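Phosphoenolpyruvate-protein phosphotransferase (Acinetobacter sp., PDB 3CI6) forms the GAF domain of an enzyme that probably transfers phosphate from phosphoenolpyruvate to a histidine of a partner protein in sugar uptake. Local coordinates at residues K41-E52 and K127-K137; E90-E101 and I113-P121. One frame throughout, in Å; residues are numbered along the deposited sequence. Where two conformers were deposited one is given.

Contact 1: K41-E52 and K127-K137. With P4G (1-ethoxy-2-(2-ethoxyethoxy)ethane), chain F.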
loop_
_atom_site.group_PDB
_atom_site.type_symbol
_atom_site.label_atom_id
_atom_site.label_comp_id
_atom_site.label_asym_id
_atom_site.label_seq_id
_atom_site.Cartn_x
_atom_site.Cartn_y
_atom_site.Cartn_z
ATOM N N LYS B 41 10.071 11.583 12.970
ATOM C CA LYS B 41 10.376 12.263 14.222
ATOM C C LYS B 41 9.275 13.276 14.582
ATOM O O LYS B 41 9.504 14.483 14.695
ATOM C CB LYS B 41 11.766 12.896 14.232
ATOM C CG LYS B 41 12.889 11.873 14.011
ATOM C CD LYS B 41 12.834 10.738 15.022
ATOM C CE LYS B 41 14.158 9.999 15.140
ATOM N NZ LYS B 41 14.294 8.920 14.129
ATOM N N VAL B 42 8.078 12.737 14.752
ATOM C CA VAL B 42 6.909 13.524 15.129
ATOM C C VAL B 42 6.414 13.095 16.502
ATOM O O VAL B 42 6.688 12.001 16.962
ATOM C CB VAL B 42 5.801 13.454 14.066
ATOM C CG1 VAL B 42 6.293 14.135 12.762
ATOM C CG2 VAL B 42 5.374 12.024 13.797
ATOM N N ASP B 43 5.700 13.993 17.151
ATOM C CA ASP B 43 5.242 13.752 18.516
ATOM C C ASP B 43 4.190 12.661 18.587
ATOM O O ASP B 43 4.214 11.843 19.507
ATOM C CB ASP B 43 4.660 15.028 19.124
ATOM C CG ASP B 43 5.696 16.092 19.341
ATOM O OD1 ASP B 43 6.847 15.739 19.713
ATOM O OD2 ASP B 43 5.357 17.304 19.174
ATOM N N VAL B 44 3.249 12.681 17.642
ATOM C CA VAL B 44 2.139 11.768 17.645
ATOM C C VAL B 44 1.806 11.236 16.273
ATOM O O VAL B 44 1.757 12.002 15.314
ATOM C CB VAL B 44 0.855 12.436 18.218
ATOM C CG1 VAL B 44 -0.367 11.512 18.107
ATOM C CG2 VAL B 44 1.096 12.929 19.643
ATOM N N CYS B 45 1.596 9.927 16.166
ATOM C CA CYS B 45 0.983 9.343 14.982
ATOM C C CYS B 45 -0.088 8.372 15.443
ATOM O O CYS B 45 0.198 7.479 16.225
ATOM C CB CYS B 45 2.014 8.630 14.163
ATOM S SG CYS B 45 1.285 7.849 12.656
ATOM N N SER B 46 -1.299 8.575 14.961
ATOM C CA SER B 46 -2.431 7.747 15.345
ATOM C C SER B 46 -3.217 7.327 14.135
ATOM O O SER B 46 -3.231 8.018 13.122
ATOM C CB SER B 46 -3.370 8.527 16.244
ATOM O OG SER B 46 -2.727 9.123 17.345
ATOM N N ILE B 47 -3.961 6.235 14.284
ATOM C CA ILE B 47 -4.848 5.803 13.219
ATOM C C ILE B 47 -6.233 5.551 13.784
ATOM O O ILE B 47 -6.408 4.925 14.843
ATOM C CB ILE B 47 -4.310 4.577 12.469
ATOM C CG1 ILE B 47 -5.197 4.228 11.273
ATOM C CG2 ILE B 47 -4.124 3.404 13.412
ATOM C CD1 ILE B 47 -5.346 5.292 10.315
ATOM N N TYR B 48 -7.202 6.162 13.121
ATOM C CA TYR B 48 -8.611 6.025 13.456
ATOM C C TYR B 48 -9.251 5.223 12.349
ATOM O O TYR B 48 -9.173 5.587 11.154
ATOM C CB TYR B 48 -9.274 7.437 13.552
ATOM C CG TYR B 48 -8.748 8.294 14.645
ATOM C CD1 TYR B 48 -7.618 9.049 14.420
ATOM C CD2 TYR B 48 -9.351 8.369 15.905
ATOM C CE1 TYR B 48 -7.068 9.848 15.401
ATOM C CE2 TYR B 48 -8.786 9.167 16.878
ATOM C CZ TYR B 48 -7.652 9.894 16.606
ATOM O OH TYR B 48 -7.023 10.719 17.567
ATOM N N LEU B 49 -9.956 4.157 12.688
ATOM C CA LEU B 49 -10.622 3.357 11.670
ATOM C C LEU B 49 -12.113 3.600 11.688
ATOM O O LEU B 49 -12.727 3.785 12.757
ATOM C CB LEU B 49 -10.366 1.854 11.857
ATOM C CG LEU B 49 -8.918 1.418 11.641
ATOM C CD1 LEU B 49 -8.915 -0.115 11.617
ATOM C CD2 LEU B 49 -8.338 2.045 10.366
ATOM N N LEU B 50 -12.721 3.664 10.522
ATOM C CA LEU B 50 -14.161 3.827 10.442
ATOM C C LEU B 50 -14.839 2.517 10.873
ATOM O O LEU B 50 -14.647 1.487 10.234
ATOM C CB LEU B 50 -14.544 4.271 9.017
ATOM C CG LEU B 50 -15.835 5.088 8.866
ATOM C CD1 LEU B 50 -16.010 5.619 7.435
ATOM C CD2 LEU B 50 -17.007 4.219 9.320
ATOM N N ASP B 51 -15.669 2.585 11.931
ATOM C CA ASP B 51 -16.399 1.511 12.557
ATOM C C ASP B 51 -17.806 1.672 12.010
ATOM O O ASP B 51 -18.591 2.492 12.491
ATOM C CB ASP B 51 -16.340 1.685 14.070
ATOM C CG ASP B 51 -17.167 0.665 14.799
ATOM O OD1 ASP B 51 -17.841 -0.149 14.107
ATOM O OD2 ASP B 51 -17.070 0.658 16.032
ATOM N N GLU B 52 -18.154 0.912 10.990
ATOM C CA GLU B 52 -19.427 1.162 10.341
ATOM C C GLU B 52 -20.602 0.658 11.188
ATOM O O GLU B 52 -21.702 1.164 11.054
ATOM C CB GLU B 52 -19.448 0.544 8.951
ATOM C CG GLU B 52 -20.229 1.353 7.949
ATOM C CD GLU B 52 -19.765 1.112 6.526
ATOM O OE1 GLU B 52 -19.226 0.011 6.249
ATOM O OE2 GLU B 52 -19.939 2.031 5.702
ATOM N N LYS B 127 -13.889 3.775 -0.940
ATOM C CA LYS B 127 -14.514 3.891 0.377
ATOM C C LYS B 127 -13.485 4.303 1.435
ATOM O O LYS B 127 -12.361 3.827 1.439
ATOM C CB LYS B 127 -15.123 2.547 0.782
ATOM C CG LYS B 127 -15.863 2.499 2.099
ATOM C CD LYS B 127 -16.500 1.115 2.277
ATOM C CE LYS B 127 -17.191 0.985 3.609
ATOM N NZ LYS B 127 -18.098 2.117 3.860
ATOM N N VAL B 128 -13.876 5.197 2.340
ATOM C CA VAL B 128 -12.998 5.596 3.436
ATOM C C VAL B 128 -12.978 4.527 4.515
ATOM O O VAL B 128 -14.032 4.137 5.023
ATOM C CB VAL B 128 -13.461 6.917 4.066
ATOM C CG1 VAL B 128 -12.671 7.173 5.319
ATOM C CG2 VAL B 128 -13.243 8.032 3.076
HETATM N N MSE B 129 -11.799 3.979 4.748
HETATM C CA MSE B 129 -11.581 2.968 5.746
HETATM C C MSE B 129 -11.134 3.577 7.074
HETATM O O MSE B 129 -11.239 2.946 8.114
HETATM C CB MSE B 129 -10.490 1.977 5.310
HETATM C CG MSE B 129 -10.693 1.172 4.024
HETATM SE SE MSE B 129 -11.975 -0.207 4.282
HETATM C CE MSE B 129 -13.111 0.847 3.557
ATOM N N GLY B 130 -10.602 4.800 7.040
ATOM C CA GLY B 130 -10.006 5.396 8.260
ATOM C C GLY B 130 -9.233 6.641 7.910
ATOM O O GLY B 130 -9.249 7.076 6.766
ATOM N N VAL B 131 -8.600 7.207 8.922
ATOM C CA VAL B 131 -7.807 8.417 8.799
ATOM C C VAL B 131 -6.565 8.248 9.649
ATOM O O VAL B 131 -6.628 7.902 10.802
ATOM C CB VAL B 131 -8.595 9.660 9.257
ATOM C CG1 VAL B 131 -7.664 10.885 9.203
ATOM C CG2 VAL B 131 -9.869 9.846 8.415
ATOM N N LEU B 132 -5.419 8.521 9.035
ATOM C CA LEU B 132 -4.150 8.578 9.740
ATOM C C LEU B 132 -3.864 10.017 10.125
ATOM O O LEU B 132 -4.036 10.929 9.309
ATOM C CB LEU B 132 -3.055 8.042 8.840
ATOM C CG LEU B 132 -1.750 8.237 9.569
ATOM C CD1 LEU B 132 -1.353 6.995 10.140
ATOM C CD2 LEU B 132 -0.707 9.024 8.809
ATOM N N VAL B 133 -3.462 10.228 11.380
ATOM C CA VAL B 133 -3.205 11.564 11.886
ATOM C C VAL B 133 -1.786 11.658 12.423
ATOM O O VAL B 133 -1.377 10.835 13.234
ATOM C CB VAL B 133 -4.198 11.892 12.991
ATOM C CG1 VAL B 133 -3.832 13.194 13.640
ATOM C CG2 VAL B 133 -5.655 11.900 12.437
ATOM N N VAL B 134 -1.041 12.661 11.981
ATOM C CA VAL B 134 0.259 13.029 12.518
ATOM C C VAL B 134 0.089 14.391 13.176
ATOM O O VAL B 134 -0.478 15.330 12.579
ATOM C CB VAL B 134 1.320 13.032 11.404
ATOM C CG1 VAL B 134 2.529 13.824 11.798
ATOM C CG2 VAL B 134 1.688 11.599 10.999
ATOM N N GLN B 135 0.505 14.513 14.422
ATOM C CA GLN B 135 0.385 15.777 15.162
ATOM C C GLN B 135 1.693 16.124 15.836
ATOM O O GLN B 135 2.449 15.240 16.228
ATOM C CB GLN B 135 -0.694 15.700 16.234
ATOM C CG GLN B 135 -2.091 15.639 15.647
ATOM C CD GLN B 135 -3.121 15.407 16.729
ATOM O OE1 GLN B 135 -3.154 14.344 17.375
ATOM N NE2 GLN B 135 -3.935 16.436 16.984
ATOM N N ASN B 136 1.947 17.414 15.991
ATOM C CA ASN B 136 3.096 17.895 16.716
ATOM C C ASN B 136 2.677 19.073 17.572
ATOM O O ASN B 136 1.726 19.797 17.254
ATOM C CB ASN B 136 4.189 18.296 15.752
ATOM C CG ASN B 136 4.691 17.137 15.012
ATOM O OD1 ASN B 136 5.590 16.444 15.503
ATOM N ND2 ASN B 136 4.093 16.863 13.846
ATOM N N LYS B 137 3.406 19.248 18.666
ATOM C CA LYS B 137 3.085 20.327 19.593
ATOM C C LYS B 137 3.170 21.707 18.937
ATOM O O LYS B 137 2.235 22.517 19.025
ATOM C CB LYS B 137 3.987 20.203 20.815
ATOM C CG LYS B 137 3.605 19.045 21.688
ATOM C CD LYS B 137 4.718 18.734 22.678
ATOM C CE LYS B 137 4.399 17.509 23.484
ATOM N NZ LYS B 137 5.384 17.395 24.602
HETATM C C8 P4G F . -13.304 -5.814 12.070
HETATM C C7 P4G F . -11.966 -5.344 11.528
HETATM O O4 P4G F . -12.091 -4.003 11.091
HETATM C C6 P4G F . -12.358 -3.196 12.206
HETATM C C5 P4G F . -12.411 -1.704 12.035
HETATM O O3 P4G F . -12.961 -0.954 13.162
HETATM C C4 P4G F . -13.198 -1.713 14.309
HETATM C C3 P4G F . -13.742 -0.780 15.315
HETATM O O2 P4G F . -14.375 -1.567 16.310
HETATM C C2 P4G F . -13.423 -2.297 17.057
HETATM C C1 P4G F . -14.177 -3.530 17.544
HETATM O O HOH W 1 -3.779 11.626 17.037
HETATM O O HOH W 2 -12.428 0.494 8.942
#
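V44, S46 and Y48 pair with Q135, V133 and V131 in antiparallel fashion, each couple joined by two backbone hydrogen bonds, of which S46 N to V133 O is 2.8 Å long. The pattern runs on at L50, whose N bonds to M129 O. There M129 and G130 form a classic beta bulge opposite V122.

Side-chain polar bonds close both ends. D43 OD2 takes K137 N at 2.8 Å, almost straight (170°), while N136 OD1 receives D43 N at 3.0 Å. At the far end E52 and K127 reach out from opposite directions into a salt bridge: in one of the two conformers of E52, K127 NZ reaches E52 OE2 at 2.6 Å on its syn side, though tilted out of the carboxylate plane. A water gives hydrogens to both L50 O and M129 O.

Apolar contacts divide between the two faces. C45 SG, turned anti to its own N (chi1 179°), touches L132 CD1 at 3.7 Å on the face covered by helices 25-40 and 144-167. Across the sheet, Y48 CE1 lies 3.9 Å from V133 CG2, and V131 O sits at the ring edge.

L49 CD1 approaches the bound glycol ether, 3.9 Å from its C5, so one end of this central GAF-domain strand pair borders the ligand pocket, alongside D51.

Contact 2: E90-E101 and I113-P121; sequences EIVNLENASKHE and IYNSFLGVP
F117 sits across from L94 in an antiparallel hydrogen-bonded pair, L94 N bonding to F117 O at 2.8 Å. Its side chain illustrates how a strand next to the sheet edge can serve both its neighbour and the core. CB comes first, packing 4.0 Å from A97 CB, the methyl group just beyond the short strand 92-94. With CG anti to the backbone N (chi1 176°), the ring is carried alongside G119, two residues further on. CD1 then lies 3.6 Å from V92 O, and CE1 continues past that oxygen to V92 CB at 4.2 Å. The carbonyl approaches the ring obliquely, while its hydrogen bond goes to G119 N. The other side of the ring, CD2 and CE2, packs against the methyls of V133 on strand 127-136.

The other face has its own apolar cluster: L118 CD1 touches I91 CG2 at 3.8 Å and also N93 CB. Beyond the strand, A97 N donates to N115 O at 2.7 Å from well above the carbonyl plane. The turn is shaped by N96, whose OD1 accepts from both S98 N and S98 OG on the same face of its amide, an Asx turn; the OG bond is 2.6 Å long.

Strand 92-94 is the outermost on this side of the sheet, and 116-124 links it to 127-136. Helix 80-88 covers F117 and V92 through L81 and V85. On the other face helix 144-167 packs against I91 and L118, with E147 holding N93 ND2, and I91 also meets R13 of the second subunit.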
loop_
_atom_site.group_PDB
_atom_site.type_symbol
_atom_site.label_atom_id
_atom_site.label_comp_id
_atom_site.label_asym_id
_atom_site.label_seq_id
_atom_site.Cartn_x
_atom_site.Cartn_y
_atom_site.Cartn_z
ATOM N N GLU B 90 -9.423 13.787 1.159
ATOM C CA GLU B 90 -8.238 14.595 0.801
ATOM C C GLU B 90 -7.319 14.650 2.028
ATOM O O GLU B 90 -7.794 14.656 3.147
ATOM C CB GLU B 90 -8.617 16.083 0.468
ATOM C CG GLU B 90 -9.393 16.348 -0.812
ATOM C CD GLU B 90 -10.044 17.716 -0.849
ATOM O OE1 GLU B 90 -9.888 18.494 0.108
ATOM O OE2 GLU B 90 -10.723 17.993 -1.864
ATOM N N ILE B 91 -6.007 14.743 1.770
ATOM C CA ILE B 91 -5.037 15.146 2.766
ATOM C C ILE B 91 -5.377 16.554 3.273
ATOM O O ILE B 91 -5.772 17.420 2.461
ATOM C CB ILE B 91 -3.596 15.169 2.237
ATOM C CG1 ILE B 91 -3.141 13.750 1.945
ATOM C CG2 ILE B 91 -2.687 15.842 3.271
ATOM C CD1 ILE B 91 -1.653 13.664 1.657
ATOM N N VAL B 92 -5.292 16.720 4.587
ATOM C CA VAL B 92 -5.378 18.024 5.241
ATOM C C VAL B 92 -4.062 18.206 6.005
ATOM O O VAL B 92 -3.832 17.604 7.033
ATOM C CB VAL B 92 -6.559 18.129 6.180
ATOM C CG1 VAL B 92 -6.540 19.460 6.893
ATOM C CG2 VAL B 92 -7.866 17.956 5.435
ATOM N N ASN B 93 -3.195 19.053 5.448
ATOM C CA ASN B 93 -1.849 19.269 5.963
ATOM C C ASN B 93 -1.794 20.710 6.430
ATOM O O ASN B 93 -1.647 21.632 5.609
ATOM C CB ASN B 93 -0.820 18.970 4.897
ATOM C CG ASN B 93 0.607 19.155 5.380
ATOM O OD1 ASN B 93 0.829 19.519 6.551
ATOM N ND2 ASN B 93 1.584 18.922 4.475
ATOM N N LEU B 94 -1.980 20.901 7.735
ATOM C CA LEU B 94 -2.038 22.205 8.369
ATOM C C LEU B 94 -0.766 22.454 9.155
ATOM O O LEU B 94 -0.518 21.837 10.196
ATOM C CB LEU B 94 -3.213 22.301 9.321
ATOM C CG LEU B 94 -4.572 22.463 8.685
ATOM C CD1 LEU B 94 -5.599 22.465 9.832
ATOM C CD2 LEU B 94 -4.624 23.734 7.863
ATOM N N GLU B 95 0.011 23.395 8.669
ATOM C CA GLU B 95 1.223 23.779 9.332
ATOM C C GLU B 95 0.889 24.348 10.690
ATOM O O GLU B 95 1.542 24.036 11.671
ATOM C CB GLU B 95 1.975 24.832 8.519
ATOM C CG GLU B 95 3.243 25.354 9.154
ATOM C CD GLU B 95 3.952 26.411 8.351
ATOM O OE1 GLU B 95 3.453 26.798 7.259
ATOM O OE2 GLU B 95 5.013 26.869 8.833
ATOM N N ASN B 96 -0.113 25.221 10.723
ATOM C CA ASN B 96 -0.505 25.859 11.956
ATOM C C ASN B 96 -1.989 25.617 12.177
ATOM O O ASN B 96 -2.841 26.353 11.662
ATOM C CB ASN B 96 -0.185 27.340 11.889
ATOM C CG ASN B 96 -0.390 28.036 13.224
ATOM O OD1 ASN B 96 -0.938 27.436 14.147
ATOM N ND2 ASN B 96 0.036 29.271 13.334
ATOM N N ALA B 97 -2.283 24.560 12.921
ATOM C CA ALA B 97 -3.634 24.150 13.154
ATOM C C ALA B 97 -4.306 24.999 14.226
ATOM O O ALA B 97 -5.514 24.895 14.407
ATOM C CB ALA B 97 -3.667 22.681 13.540
ATOM N N SER B 98 -3.541 25.845 14.915
ATOM C CA SER B 98 -4.111 26.735 15.940
ATOM C C SER B 98 -5.160 27.661 15.357
ATOM O O SER B 98 -6.127 28.008 16.030
ATOM C CB SER B 98 -3.018 27.561 16.598
ATOM O OG SER B 98 -2.612 28.635 15.757
ATOM N N LYS B 99 -4.966 28.063 14.105
ATOM C CA LYS B 99 -5.908 28.949 13.435
ATOM C C LYS B 99 -7.262 28.270 13.203
ATOM O O LYS B 99 -8.256 28.943 12.924
ATOM C CB LYS B 99 -5.299 29.454 12.126
ATOM C CG LYS B 99 -4.120 30.375 12.377
ATOM C CD LYS B 99 -3.161 30.375 11.222
ATOM C CE LYS B 99 -2.174 31.519 11.308
ATOM N NZ LYS B 99 -1.151 31.428 10.213
ATOM N N HIS B 100 -7.305 26.946 13.348
ATOM C CA HIS B 100 -8.529 26.173 13.120
ATOM C C HIS B 100 -8.925 25.370 14.355
ATOM O O HIS B 100 -9.707 24.438 14.237
ATOM C CB HIS B 100 -8.321 25.228 11.926
ATOM C CG HIS B 100 -7.879 25.940 10.683
ATOM N ND1 HIS B 100 -8.773 26.486 9.789
ATOM C CD2 HIS B 100 -6.645 26.223 10.202
ATOM C CE1 HIS B 100 -8.112 27.075 8.810
ATOM N NE2 HIS B 100 -6.818 26.924 9.033
ATOM N N GLU B 101 -8.404 25.749 15.525
ATOM C CA GLU B 101 -8.587 24.952 16.754
ATOM C C GLU B 101 -10.005 25.021 17.317
ATOM O O GLU B 101 -10.514 24.054 17.905
ATOM C CB GLU B 101 -7.592 25.391 17.840
ATOM C CG GLU B 101 -7.429 24.370 18.967
ATOM C CD GLU B 101 -6.580 24.885 20.119
ATOM O OE1 GLU B 101 -5.580 25.599 19.858
ATOM O OE2 GLU B 101 -6.917 24.571 21.297
ATOM N N ILE B 113 -1.739 20.247 23.689
ATOM C CA ILE B 113 -2.201 20.983 22.504
ATOM C C ILE B 113 -1.213 20.719 21.353
ATOM O O ILE B 113 0.023 20.802 21.511
ATOM C CB ILE B 113 -2.346 22.508 22.791
ATOM C CG1 ILE B 113 -3.386 23.165 21.880
ATOM C CG2 ILE B 113 -1.021 23.251 22.646
ATOM C CD1 ILE B 113 -4.122 24.323 22.551
ATOM N N TYR B 114 -1.770 20.374 20.201
ATOM C CA TYR B 114 -0.967 20.106 19.026
ATOM C C TYR B 114 -1.290 21.121 17.955
ATOM O O TYR B 114 -2.377 21.100 17.381
ATOM C CB TYR B 114 -1.234 18.677 18.509
ATOM C CG TYR B 114 -0.913 17.620 19.545
ATOM C CD1 TYR B 114 0.378 17.319 19.858
ATOM C CD2 TYR B 114 -1.930 16.902 20.180
ATOM C CE1 TYR B 114 0.691 16.376 20.826
ATOM C CE2 TYR B 114 -1.635 15.931 21.136
ATOM C CZ TYR B 114 -0.322 15.681 21.458
ATOM O OH TYR B 114 0.009 14.743 22.417
ATOM N N ASN B 115 -0.316 21.960 17.634
ATOM C CA ASN B 115 -0.521 23.046 16.693
ATOM C C ASN B 115 -0.167 22.718 15.267
ATOM O O ASN B 115 -0.205 23.590 14.413
ATOM C CB ASN B 115 0.242 24.279 17.148
ATOM C CG ASN B 115 -0.365 24.885 18.401
ATOM O OD1 ASN B 115 -1.588 25.004 18.507
ATOM N ND2 ASN B 115 0.464 25.154 19.377
ATOM N N SER B 116 0.180 21.461 14.992
ATOM C CA SER B 116 0.283 20.987 13.615
ATOM C C SER B 116 -0.576 19.727 13.461
ATOM O O SER B 116 -0.673 18.920 14.373
ATOM C CB SER B 116 1.736 20.687 13.245
ATOM O OG SER B 116 2.101 19.397 13.705
ATOM N N PHE B 117 -1.211 19.596 12.298
ATOM C CA PHE B 117 -2.094 18.476 12.011
ATOM C C PHE B 117 -1.859 18.060 10.565
ATOM O O PHE B 117 -1.961 18.873 9.666
ATOM C CB PHE B 117 -3.554 18.910 12.143
ATOM C CG PHE B 117 -4.555 17.843 11.781
ATOM C CD1 PHE B 117 -5.001 17.726 10.481
ATOM C CD2 PHE B 117 -5.053 16.955 12.721
ATOM C CE1 PHE B 117 -5.920 16.793 10.135
ATOM C CE2 PHE B 117 -5.995 15.990 12.379
ATOM C CZ PHE B 117 -6.402 15.889 11.082
ATOM N N LEU B 118 -1.595 16.785 10.375
ATOM C CA LEU B 118 -1.466 16.201 9.052
ATOM C C LEU B 118 -2.326 14.954 9.010
ATOM O O LEU B 118 -2.018 13.948 9.646
ATOM C CB LEU B 118 -0.001 15.878 8.761
ATOM C CG LEU B 118 0.335 15.029 7.547
ATOM C CD1 LEU B 118 -0.311 15.514 6.270
ATOM C CD2 LEU B 118 1.881 14.962 7.372
ATOM N N GLY B 119 -3.460 15.055 8.328
ATOM C CA GLY B 119 -4.441 13.937 8.261
ATOM C C GLY B 119 -4.486 13.393 6.848
ATOM O O GLY B 119 -4.523 14.187 5.881
ATOM N N VAL B 120 -4.471 12.062 6.731
ATOM C CA VAL B 120 -4.360 11.394 5.459
ATOM C C VAL B 120 -5.474 10.339 5.399
ATOM O O VAL B 120 -5.618 9.537 6.328
ATOM C CB VAL B 120 -2.986 10.722 5.294
ATOM C CG1 VAL B 120 -2.906 10.101 3.928
ATOM C CG2 VAL B 120 -1.882 11.738 5.498
ATOM N N PRO B 121 -6.287 10.373 4.350
ATOM C CA PRO B 121 -7.372 9.376 4.307
ATOM C C PRO B 121 -6.852 8.006 3.906
ATOM O O PRO B 121 -5.962 7.888 3.056
ATOM C CB PRO B 121 -8.260 9.912 3.226
ATOM C CG PRO B 121 -7.350 10.659 2.342
ATOM C CD PRO B 121 -6.301 11.258 3.185
#

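The two contacts illustrate how one antiparallel sheet changes character from its middle to its margin. Contact 1 lies almost at the centre of the chain and is largely buried; contact 2, its centre about 11 Å from that of contact 1, is only partly so and reaches the sheet edge. Strands 127-136 and 116-124 are direct neighbours, and probable backbone bonds such as V134 N to L118 O (2.8 Å) stitch the contacts together. Helix 144-167 packs on both. Long paired strands with charged or polar closures mark contact 1, which alone borders the ligand pocket, whereas contact 2 has a shorter strand pair giving way to a turn, and it touches the second subunit.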